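Local coordinates for DNA ligase D 3'-phosphoesterase domain-containing protein (Methanocella paludicola, PDB 5DMP), which probably trims 3'-phosphates and 3'-ribonucleosides from DNA ends during archaeal non-homologous end joining, at residues 14-22 and 30-38. Residues are numbered along the deposited sequence; the frame is centred on the assembly and turned at random.
With VN4 (oxido(dioxo)vanadium), chain J.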
ATOM      1  N   SER A  14      -0.697   5.661  16.948  1.00 69.92           N
ATOM      2  CA  SER A  14      -0.144   6.900  17.499  1.00 72.05           C
ATOM      3  C   SER A  14      -0.679   8.078  16.670  1.00 79.29           C
ATOM      4  O   SER A  14      -1.403   8.968  17.179  1.00 70.44           O
ATOM      5  CB  SER A  14       1.384   6.875  17.416  1.00 73.42           C
ATOM      6  OG  SER A  14       1.888   5.552  17.412  1.00 74.14           O
ATOM      7  N   HIS A  15      -0.334   8.052  15.378  1.00 70.40           N
ATOM      8  CA  HIS A  15      -0.975   8.908  14.384  1.00 57.90           C
ATOM      9  C   HIS A  15      -1.720   8.020  13.374  1.00 56.67           C
ATOM     10  O   HIS A  15      -1.479   6.795  13.286  1.00 58.02           O
ATOM     11  N   LEU A  16      -2.638   8.642  12.642  1.00 45.53           N
ATOM     12  CA  LEU A  16      -3.332   7.990  11.539  1.00 47.87           C
ATOM     13  C   LEU A  16      -2.312   7.714  10.402  1.00 49.44           C
ATOM     14  O   LEU A  16      -1.589   8.626   9.996  1.00 44.60           O
ATOM     15  CB  LEU A  16      -4.474   8.898  11.083  1.00 52.06           C
ATOM     16  CG  LEU A  16      -5.542   8.364  10.135  1.00 64.88           C
ATOM     17  CD1 LEU A  16      -6.707   9.342  10.025  1.00 65.27           C
ATOM     18  CD2 LEU A  16      -4.933   8.118   8.775  1.00 66.36           C
ATOM     19  N   HIS A  17      -2.204   6.472   9.919  1.00 34.05           N
ATOM     20  CA  HIS A  17      -1.391   6.205   8.765  1.00 33.78           C
ATOM     21  C   HIS A  17      -1.942   5.014   7.961  1.00 32.62           C
ATOM     22  O   HIS A  17      -2.952   4.405   8.336  1.00 34.21           O
ATOM     23  CB  HIS A  17       0.080   5.927   9.161  1.00 37.58           C
ATOM     24  CG  HIS A  17       0.263   4.658   9.962  1.00 34.50           C
ATOM     25  ND1 HIS A  17      -0.038   4.586  11.296  1.00 38.92           N
ATOM     26  CD2 HIS A  17       0.631   3.410   9.594  1.00 32.23           C
ATOM     27  CE1 HIS A  17       0.203   3.358  11.744  1.00 38.11           C
ATOM     28  NE2 HIS A  17       0.585   2.615  10.721  1.00 39.50           N
ATOM     29  N   TYR A  18      -1.334   4.742   6.819  1.00 28.65           N
ATOM     30  CA  TYR A  18      -1.825   3.663   5.972  1.00 29.81           C
ATOM     31  C   TYR A  18      -0.680   2.664   5.936  1.00 35.22           C
ATOM     32  O   TYR A  18       0.491   3.050   6.090  1.00 40.89           O
ATOM     33  CB  TYR A  18      -2.243   4.149   4.585  1.00 27.17           C
ATOM     34  CG  TYR A  18      -3.463   5.052   4.650  1.00 30.07           C
ATOM     35  CD1 TYR A  18      -3.369   6.367   5.180  1.00 29.32           C
ATOM     36  CD2 TYR A  18      -4.694   4.624   4.139  1.00 30.16           C
ATOM     37  CE1 TYR A  18      -4.507   7.181   5.238  1.00 31.52           C
ATOM     38  CE2 TYR A  18      -5.848   5.431   4.183  1.00 30.51           C
ATOM     39  CZ  TYR A  18      -5.733   6.710   4.738  1.00 32.44           C
ATOM     40  OH  TYR A  18      -6.872   7.520   4.785  1.00 30.59           O
ATOM     41  N   ASP A  19      -0.993   1.382   5.852  1.00 29.95           N
ATOM     42  CA  ASP A  19       0.058   0.376   5.670  1.00 28.99           C
ATOM     43  C   ASP A  19      -0.202  -0.245   4.342  1.00 26.44           C
ATOM     44  O   ASP A  19      -1.266  -0.860   4.105  1.00 27.24           O
ATOM     45  CB  ASP A  19      -0.044  -0.691   6.750  1.00 32.71           C
ATOM     46  CG  ASP A  19       0.290  -0.121   8.110  1.00 38.63           C
ATOM     47  OD1 ASP A  19       1.442   0.348   8.194  1.00 40.62           O
ATOM     48  OD2 ASP A  19      -0.584  -0.114   9.009  1.00 40.28           O
ATOM     49  N   LEU A  20       0.775  -0.132   3.450  1.00 25.35           N
ATOM     50  CA  LEU A  20       0.677  -0.780   2.158  1.00 25.39           C
ATOM     51  C   LEU A  20       1.416  -2.137   2.189  1.00 24.91           C
ATOM     52  O   LEU A  20       2.542  -2.194   2.693  1.00 25.69           O
ATOM     53  CB  LEU A  20       1.429   0.081   1.090  1.00 23.60           C
ATOM     54  CG  LEU A  20       1.702  -0.597  -0.234  1.00 23.90           C
ATOM     55  CD1 LEU A  20       0.350  -0.783  -1.024  1.00 22.97           C
ATOM     56  CD2 LEU A  20       2.624   0.351  -1.022  1.00 28.85           C
ATOM     57  N   ARG A  21       0.821  -3.189   1.606  1.00 23.67           N
ATOM     58  CA  ARG A  21       1.575  -4.488   1.619  1.00 24.25           C
ATOM     59  C   ARG A  21       1.427  -5.190   0.308  1.00 24.76           C
ATOM     60  O   ARG A  21       0.375  -5.141  -0.374  1.00 24.00           O
ATOM     61  CB  ARG A  21       1.017  -5.425   2.776  1.00 23.73           C
ATOM     62  CG  ARG A  21       0.603  -4.699   4.010  1.00 22.53           C
ATOM     63  CD  ARG A  21       0.226  -5.782   5.137  1.00 23.84           C
ATOM     64  NE  ARG A  21      -0.321  -5.077   6.271  1.00 24.96           N
ATOM     65  CZ  ARG A  21       0.362  -4.488   7.244  1.00 26.04           C
ATOM     66  NH1 ARG A  21       1.707  -4.501   7.278  1.00 29.81           N
ATOM     67  NH2 ARG A  21      -0.272  -3.874   8.179  1.00 28.63           N
ATOM     68  N   LEU A  22       2.499  -5.829  -0.118  1.00 22.22           N
ATOM     69  CA  LEU A  22       2.437  -6.549  -1.348  1.00 22.66           C
ATOM     70  C   LEU A  22       3.009  -7.968  -1.090  1.00 24.43           C
ATOM     71  O   LEU A  22       4.135  -8.098  -0.538  1.00 26.39           O
ATOM     72  CB  LEU A  22       3.377  -5.911  -2.422  1.00 24.65           C
ATOM     73  CG  LEU A  22       2.993  -4.467  -2.830  1.00 23.35           C
ATOM     74  CD1 LEU A  22       4.135  -3.923  -3.703  1.00 29.25           C
ATOM     75  CD2 LEU A  22       1.661  -4.502  -3.602  1.00 23.31           C
ATOM     76  N   SER A  30       5.892  -4.838   3.597  1.00 25.03           N
ATOM     77  CA  SER A  30       4.994  -3.841   4.151  1.00 25.65           C
ATOM     78  C   SER A  30       5.725  -2.497   4.217  1.00 30.02           C
ATOM     79  O   SER A  30       6.915  -2.447   4.507  1.00 28.97           O
ATOM     80  CB  SER A  30       4.564  -4.249   5.555  1.00 24.09           C
ATOM     81  OG  SER A  30       3.804  -5.479   5.428  1.00 25.77           O
ATOM     82  N   TRP A  31       4.963  -1.426   4.085  1.00 24.15           N
ATOM     83  CA  TRP A  31       5.469  -0.071   4.272  1.00 26.12           C
ATOM     84  C   TRP A  31       4.409   0.729   4.991  1.00 30.31           C
ATOM     85  O   TRP A  31       3.189   0.579   4.709  1.00 28.28           O
ATOM     86  CB  TRP A  31       5.683   0.600   2.908  1.00 25.07           C
ATOM     87  CG  TRP A  31       6.797   0.080   2.018  1.00 26.89           C
ATOM     88  CD1 TRP A  31       8.073   0.661   1.861  1.00 25.99           C
ATOM     89  CD2 TRP A  31       6.761  -1.040   1.119  1.00 25.58           C
ATOM     90  NE1 TRP A  31       8.792  -0.074   0.930  1.00 28.55           N
ATOM     91  CE2 TRP A  31       8.031  -1.112   0.465  1.00 26.49           C
ATOM     92  CE3 TRP A  31       5.782  -2.013   0.785  1.00 25.89           C
ATOM     93  CZ2 TRP A  31       8.334  -2.108  -0.508  1.00 28.23           C
ATOM     94  CZ3 TRP A  31       6.081  -2.997  -0.114  1.00 28.98           C
ATOM     95  CH2 TRP A  31       7.385  -3.074  -0.747  1.00 29.19           C
ATOM     96  N   ALA A  32       4.831   1.634   5.875  1.00 25.65           N
ATOM     97  CA  ALA A  32       3.877   2.563   6.463  1.00 27.67           C
ATOM     98  C   ALA A  32       3.856   3.829   5.610  1.00 30.37           C
ATOM     99  O   ALA A  32       4.916   4.409   5.338  1.00 33.27           O
ATOM    100  CB  ALA A  32       4.284   2.906   7.901  1.00 30.87           C
ATOM    101  N   VAL A  33       2.667   4.279   5.237  1.00 27.55           N
ATOM    102  CA  VAL A  33       2.532   5.421   4.345  1.00 28.45           C
ATOM    103  C   VAL A  33       1.708   6.457   5.072  1.00 31.90           C
ATOM    104  O   VAL A  33       0.463   6.406   5.065  1.00 32.09           O
ATOM    105  CB  VAL A  33       1.870   4.995   2.982  1.00 29.41           C
ATOM    106  CG1 VAL A  33       1.785   6.229   2.040  1.00 26.48           C
ATOM    107  CG2 VAL A  33       2.701   3.849   2.349  1.00 29.41           C
ATOM    108  N   PRO A  34       2.379   7.412   5.744  1.00 35.89           N
ATOM    109  CA  PRO A  34       1.663   8.379   6.603  1.00 36.41           C
ATOM    110  C   PRO A  34       0.425   9.005   6.029  1.00 37.34           C
ATOM    111  O   PRO A  34      -0.621   8.966   6.716  1.00 46.89           O
ATOM    112  CB  PRO A  34       2.738   9.437   6.935  1.00 37.25           C
ATOM    113  CG  PRO A  34       3.955   8.578   7.033  1.00 39.01           C
ATOM    114  CD  PRO A  34       3.838   7.477   5.972  1.00 34.74           C
ATOM    115  N   LYS A  35       0.452   9.493   4.788  1.00 33.60           N
ATOM    116  CA  LYS A  35      -0.733  10.227   4.261  1.00 36.49           C
ATOM    117  C   LYS A  35      -1.535   9.358   3.278  1.00 37.60           C
ATOM    118  O   LYS A  35      -2.544   9.785   2.665  1.00 35.60           O
ATOM    119  CB  LYS A  35      -0.290  11.487   3.494  1.00 40.54           C
ATOM    120  CG  LYS A  35       0.413  12.564   4.351  1.00 48.26           C
ATOM    121  CD  LYS A  35       0.339  13.947   3.676  1.00 55.69           C
ATOM    122  CE  LYS A  35      -1.126  14.420   3.574  1.00 63.01           C
ATOM    123  NZ  LYS A  35      -1.564  15.279   2.404  1.00 73.67           N
ATOM    124  N   GLY A  36      -1.133   8.109   3.155  1.00 32.12           N
ATOM    125  CA  GLY A  36      -1.903   7.234   2.221  1.00 31.05           C
ATOM    126  C   GLY A  36      -1.581   7.466   0.743  1.00 33.15           C
ATOM    127  O   GLY A  36      -0.752   8.368   0.388  1.00 34.66           O
ATOM    128  N   PRO A  37      -2.172   6.644  -0.160  1.00 28.77           N
ATOM    129  CA  PRO A  37      -1.856   6.735  -1.569  1.00 28.85           C
ATOM    130  C   PRO A  37      -2.444   8.031  -2.126  1.00 30.64           C
ATOM    131  O   PRO A  37      -3.411   8.570  -1.533  1.00 33.05           O
ATOM    132  CB  PRO A  37      -2.602   5.553  -2.189  1.00 28.42           C
ATOM    133  CG  PRO A  37      -3.705   5.239  -1.223  1.00 28.77           C
ATOM    134  CD  PRO A  37      -3.143   5.544   0.146  1.00 28.85           C
ATOM    135  N   SER A  38      -1.840   8.509  -3.199  1.00 29.56           N
ATOM    136  CA  SER A  38      -2.457   9.605  -3.942  1.00 33.29           C
ATOM    137  C   SER A  38      -2.693   9.116  -5.364  1.00 32.64           C
ATOM    138  O   SER A  38      -1.858   8.380  -5.944  1.00 32.84           O
ATOM    139  CB  SER A  38      -1.560  10.872  -3.879  1.00 31.52           C
ATOM    140  OG  SER A  38      -2.067  11.868  -4.774  1.00 30.63           O
TER
HETATM  141  V   VN4 J 209       0.570  -3.616  11.691  1.00 64.29           V
HETATM  142  O1  VN4 J 209       1.077  -5.202  12.644  1.00 56.12           O
HETATM  143  O2  VN4 J 209      -1.342  -3.405  11.876  1.00 46.00           O
HETATM  144  O3  VN4 J 209       1.850  -2.554  10.778  1.00 58.94           O
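The carbonyl oxygen of V33 accepts two backbone N-H groups from opposite faces of its plane. One comes from Y18 across the hairpin (Y18 N to V33 O, 3.0 Å), the other from G36, which closes the type I turn V33-G36. One atom thus ends the ladder and starts the turn, a compact example of how an antiparallel pair is terminated. The return bond, V33 N to Y18 O, is nearly straight at 178°, and L20 and W31 form a second hydrogen-bonded pair. Where the turn folds back, the Y18 ring packs against G36, its CD1 3.4 Å from G36 CA.

D19 and R21, in the non-hydrogen-bonded pairs with A32 and S30, project to the other face, where oxido(dioxo)vanadium is bound. S30 OG, beside its own backbone N (chi1 -64°), meets R21 NH1 at 3.0 Å in the guanidinium plane and also bonds L28 O. With R21 NE on Q9 OE1, this edge grip should fix the rotation of the guanidinium, whose NH2 lies 3.6 Å from VN4 O3. D19 CB lies over the rim of one guanidinium face, while D19 OD2 takes a hydrogen bond from H11 ND1. H53 and Y57 also hydrogen-bond to the vanadium group, and the H17 side chain, its ring stacked on H11, comes within about 3 Å of a magnesium ion.

On the reverse face, L20 CB packs on V33 CG2 and L22 CD1 meets W31 CZ3, while F134 of strand 132-136 touches L20 and V33. The hairpin sits mid-sheet, strand 5-12 flanking strand 16-24 and strand 45-53 flanking strand 27-33.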